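Local coordinates for protein ribose-5-phosphate isomerase RpiB (Thermotoga maritima, PDB 1O1X) that probably interconverts ribose 5-phosphate and ribulose 5-phosphate as a tetrameric sugar-phosphate isomerase, at residues A[104-115]-A[134-145]. Sequence-based numbering, arbitrary orientation.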
loop_
_atom_site.group_PDB
_atom_site.type_symbol
_atom_site.label_atom_id
_atom_site.label_comp_id
_atom_site.label_asym_id
_atom_site.label_seq_id
_atom_site.Cartn_x
_atom_site.Cartn_y
_atom_site.Cartn_z
ATOM N N ALA A 104 3.677 8.005 8.405
ATOM C CA ALA A 104 4.571 8.395 9.474
ATOM C C ALA A 104 4.526 9.900 9.662
ATOM O O ALA A 104 4.575 10.372 10.797
ATOM C CB ALA A 104 6.016 7.953 9.197
ATOM N N ARG A 105 4.469 10.653 8.564
ATOM C CA ARG A 105 4.352 12.100 8.655
ATOM C C ARG A 105 3.101 12.478 9.487
ATOM O O ARG A 105 3.183 13.250 10.414
ATOM C CB ARG A 105 4.321 12.744 7.262
ATOM C CG ARG A 105 3.993 14.244 7.249
ATOM C CD ARG A 105 3.974 14.827 5.863
ATOM N NE ARG A 105 2.917 14.256 5.005
ATOM C CZ ARG A 105 1.608 14.604 5.003
ATOM N NH1 ARG A 105 1.148 15.523 5.844
ATOM N NH2 ARG A 105 0.756 14.024 4.142
ATOM N N LEU A 106 1.948 11.927 9.136
ATOM C CA LEU A 106 0.725 12.236 9.833
ATOM C C LEU A 106 0.708 11.668 11.262
ATOM O O LEU A 106 0.206 12.304 12.161
ATOM C CB LEU A 106 -0.500 11.790 9.008
ATOM C CG LEU A 106 -0.786 12.631 7.746
ATOM C CD1 LEU A 106 -1.858 12.040 6.917
ATOM C CD2 LEU A 106 -1.130 14.045 8.109
ATOM N N ALA A 107 1.290 10.497 11.477
ATOM C CA ALA A 107 1.397 9.931 12.808
ATOM C C ALA A 107 2.072 10.939 13.763
ATOM O O ALA A 107 1.655 11.082 14.910
ATOM C CB ALA A 107 2.171 8.610 12.788
ATOM N N ARG A 108 3.093 11.633 13.266
ATOM C CA ARG A 108 3.806 12.633 14.031
ATOM C C ARG A 108 3.079 13.967 14.119
ATOM O O ARG A 108 2.877 14.496 15.206
ATOM C CB ARG A 108 5.187 12.825 13.412
ATOM C CG ARG A 108 6.106 11.580 13.577
ATOM C CD ARG A 108 6.618 11.297 15.012
ATOM N NE ARG A 108 7.159 12.529 15.535
ATOM C CZ ARG A 108 6.792 13.183 16.617
ATOM N NH1 ARG A 108 5.926 12.697 17.480
ATOM N NH2 ARG A 108 7.311 14.377 16.814
ATOM N N SER A 109 2.662 14.480 12.960
ATOM C CA SER A 109 2.007 15.793 12.812
ATOM C C SER A 109 0.703 15.869 13.577
ATOM O O SER A 109 0.437 16.882 14.253
ATOM C CB SER A 109 1.681 16.085 11.337
ATOM O OG SER A 109 2.882 16.329 10.668
ATOM N N HIS A 110 -0.110 14.807 13.436
ATOM C CA HIS A 110 -1.444 14.767 14.021
ATOM C C HIS A 110 -1.574 13.961 15.299
ATOM O O HIS A 110 -2.333 14.339 16.188
ATOM C CB HIS A 110 -2.443 14.267 12.966
ATOM C CG HIS A 110 -2.571 15.168 11.784
ATOM N ND1 HIS A 110 -3.528 14.982 10.810
ATOM C CD2 HIS A 110 -1.908 16.304 11.448
ATOM C CE1 HIS A 110 -3.431 15.950 9.915
ATOM N NE2 HIS A 110 -2.451 16.761 10.277
ATOM N N ASN A 111 -0.866 12.841 15.409
ATOM C CA ASN A 111 -1.044 11.957 16.559
ATOM C C ASN A 111 0.089 12.044 17.590
ATOM O O ASN A 111 0.048 11.330 18.590
ATOM C CB ASN A 111 -1.244 10.499 16.114
ATOM C CG ASN A 111 -2.325 10.337 15.053
ATOM O OD1 ASN A 111 -3.542 10.342 15.345
ATOM N ND2 ASN A 111 -1.901 10.182 13.835
ATOM N N ASN A 112 1.096 12.891 17.316
ATOM C CA ASN A 112 2.307 13.012 18.152
ATOM C C ASN A 112 2.806 11.620 18.537
ATOM O O ASN A 112 3.129 11.340 19.687
ATOM C CB ASN A 112 2.026 13.842 19.428
ATOM C CG ASN A 112 3.290 14.323 20.102
ATOM O OD1 ASN A 112 4.361 14.284 19.482
ATOM N ND2 ASN A 112 3.187 14.798 21.364
ATOM N N ALA A 113 2.896 10.735 17.553
ATOM C CA ALA A 113 3.219 9.353 17.815
ATOM C C ALA A 113 4.608 9.237 18.414
ATOM O O ALA A 113 5.554 9.930 17.999
ATOM C CB ALA A 113 3.098 8.565 16.566
ATOM N N ASN A 114 4.747 8.341 19.389
ATOM C CA ASN A 114 6.047 8.128 20.019
ATOM C C ASN A 114 6.624 6.738 19.761
ATOM O O ASN A 114 7.763 6.479 20.070
ATOM C CB ASN A 114 6.024 8.526 21.501
ATOM C CG ASN A 114 4.916 7.859 22.305
ATOM O OD1 ASN A 114 4.360 6.849 21.900
ATOM N ND2 ASN A 114 4.658 8.395 23.496
ATOM N N ILE A 115 5.843 5.885 19.116
ATOM C CA ILE A 115 6.314 4.596 18.627
ATOM C C ILE A 115 5.874 4.389 17.198
ATOM O O ILE A 115 4.707 4.562 16.860
ATOM C CB ILE A 115 5.843 3.383 19.510
ATOM C CG1 ILE A 115 6.386 3.490 20.938
ATOM C CG2 ILE A 115 6.280 2.077 18.883
ATOM C CD1 ILE A 115 6.080 2.295 21.809
ATOM N N THR A 134 11.184 9.876 7.962
ATOM C CA THR A 134 10.023 10.769 8.082
ATOM C C THR A 134 9.512 10.869 9.532
ATOM O O THR A 134 9.248 11.962 10.057
ATOM C CB THR A 134 8.915 10.248 7.173
ATOM O OG1 THR A 134 9.396 10.252 5.828
ATOM C CG2 THR A 134 7.707 11.168 7.185
ATOM N N PHE A 135 9.399 9.703 10.183
ATOM C CA PHE A 135 8.959 9.622 11.559
ATOM C C PHE A 135 9.861 10.444 12.490
ATOM O O PHE A 135 9.376 11.170 13.340
ATOM C CB PHE A 135 8.923 8.156 12.026
ATOM C CG PHE A 135 8.125 7.938 13.278
ATOM C CD1 PHE A 135 6.734 7.797 13.215
ATOM C CD2 PHE A 135 8.747 7.838 14.513
ATOM C CE1 PHE A 135 5.996 7.536 14.369
ATOM C CE2 PHE A 135 7.984 7.606 15.673
ATOM C CZ PHE A 135 6.634 7.460 15.592
ATOM N N LEU A 136 11.174 10.323 12.312
ATOM C CA LEU A 136 12.115 10.963 13.199
ATOM C C LEU A 136 12.320 12.428 12.883
ATOM O O LEU A 136 12.899 13.164 13.681
ATOM C CB LEU A 136 13.461 10.229 13.151
ATOM C CG LEU A 136 13.457 8.804 13.675
ATOM C CD1 LEU A 136 14.903 8.235 13.719
ATOM C CD2 LEU A 136 12.835 8.728 15.000
ATOM N N SER A 137 11.875 12.896 11.734
ATOM C CA SER A 137 12.164 14.257 11.381
ATOM C C SER A 137 10.931 15.136 11.314
ATOM O O SER A 137 11.029 16.298 10.961
ATOM C CB SER A 137 12.996 14.278 10.083
ATOM O OG SER A 137 12.193 13.807 9.048
ATOM N N THR A 138 9.754 14.628 11.679
ATOM C CA THR A 138 8.516 15.404 11.604
ATOM C C THR A 138 8.075 15.870 12.996
ATOM O O THR A 138 7.891 15.048 13.911
ATOM C CB THR A 138 7.398 14.541 11.005
ATOM O OG1 THR A 138 7.765 14.121 9.685
ATOM C CG2 THR A 138 6.068 15.333 10.834
ATOM N N PRO A 139 7.857 17.168 13.152
ATOM C CA PRO A 139 7.341 17.693 14.414
ATOM C C PRO A 139 5.823 17.490 14.573
ATOM O O PRO A 139 5.080 17.312 13.592
ATOM C CB PRO A 139 7.701 19.168 14.338
ATOM C CG PRO A 139 7.699 19.512 12.860
ATOM C CD PRO A 139 8.056 18.233 12.146
ATOM N N PHE A 140 5.377 17.499 15.819
ATOM C CA PHE A 140 3.963 17.557 16.144
ATOM C C PHE A 140 3.403 18.950 15.880
ATOM O O PHE A 140 4.041 19.965 16.216
ATOM C CB PHE A 140 3.768 17.100 17.599
ATOM C CG PHE A 140 2.332 17.143 18.094
ATOM C CD1 PHE A 140 1.293 16.598 17.346
ATOM C CD2 PHE A 140 2.053 17.681 19.355
ATOM C CE1 PHE A 140 -0.003 16.607 17.837
ATOM C CE2 PHE A 140 0.794 17.694 19.851
ATOM C CZ PHE A 140 -0.250 17.169 19.095
ATOM N N ASP A 141 2.234 19.013 15.228
ATOM C CA ASP A 141 1.603 20.283 14.904
ATOM C C ASP A 141 0.898 20.926 16.097
ATOM O O ASP A 141 0.655 22.111 16.079
ATOM C CB ASP A 141 0.554 20.137 13.804
ATOM C CG ASP A 141 1.144 19.894 12.434
ATOM O OD1 ASP A 141 2.370 20.108 12.238
ATOM O OD2 ASP A 141 0.395 19.529 11.488
ATOM N N GLY A 142 0.539 20.162 17.112
ATOM C CA GLY A 142 -0.242 20.730 18.207
ATOM C C GLY A 142 -1.645 21.085 17.742
ATOM O O GLY A 142 -2.362 20.263 17.197
ATOM N N GLY A 143 -2.055 22.329 17.955
ATOM C CA GLY A 143 -3.348 22.765 17.499
ATOM C C GLY A 143 -4.492 21.948 18.052
ATOM O O GLY A 143 -4.503 21.557 19.227
ATOM N N ARG A 144 -5.470 21.675 17.190
ATOM C CA ARG A 144 -6.652 20.935 17.542
ATOM C C ARG A 144 -6.419 19.459 17.735
ATOM O O ARG A 144 -7.303 18.752 18.216
ATOM C CB ARG A 144 -7.765 21.203 16.523
ATOM C CG ARG A 144 -8.171 22.673 16.502
ATOM C CD ARG A 144 -8.727 23.154 17.879
ATOM N NE ARG A 144 -9.536 24.374 17.793
ATOM C CZ ARG A 144 -10.302 24.811 18.767
ATOM N NH1 ARG A 144 -10.353 24.150 19.922
ATOM N NH2 ARG A 144 -10.989 25.892 18.594
ATOM N N HIS A 145 -5.222 18.991 17.395
ATOM C CA HIS A 145 -4.873 17.569 17.578
ATOM C C HIS A 145 -4.643 17.283 19.041
ATOM O O HIS A 145 -4.842 16.157 19.451
ATOM C CB HIS A 145 -3.629 17.194 16.775
ATOM C CG HIS A 145 -3.736 17.557 15.336
ATOM N ND1 HIS A 145 -4.608 16.923 14.475
ATOM C CD2 HIS A 145 -3.134 18.539 14.621
ATOM C CE1 HIS A 145 -4.521 17.500 13.286
ATOM N NE2 HIS A 145 -3.626 18.472 13.341
HETATM O O HOH W 1 4.315 18.519 11.279
#
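Arg108, near the end of helix 101-109, reaches across to the chain leaving helix 125-137 and ties the two together. Its CB lies against Thr138 CB at 3.7 Å, and CG passes over the Phe135 ring. CD then sits above the middle of that ring, 3.7 Å from its centroid, a CH-pi contact suited to an arginine's greasy shaft. Bends at chi2 (-71°) and chi3 (-49°) fold the chain back. NE and NH2 thereby both make weak hydrogen bonds to Thr138 O, while NH1 turns to its own segment. There it donates to Ala113 O (2.8 Å) and to Asn112 OD1. One guanidinium thus reaches three oxygens, on Thr138, Ala113 and Asn112, the first through two weak bonds. Asn112, held this way, lays its amide flat on Phe140, the planes only 4° apart, with CB 3.5 Å from the ring centroid; Gly142 N covers the opposite face. Farther along, Asp141 N donates to Ser109 O (3.0 Å), and a water links Ser109 OG, Pro139 O and Asp141 OD1, work for which a small hydroxyl and a carboxylate are well matched. The His110 and His145 rings form an offset stack, centroids 4.1 Å apart, and Leu106 lies on the other face of His110. Leu106 also packs on Thr79 of a second subunit, placing this end beside a subunit interface. His145 on one face and Leu106 on the other limit how the ring of His110, the predicted proton donor, can tilt.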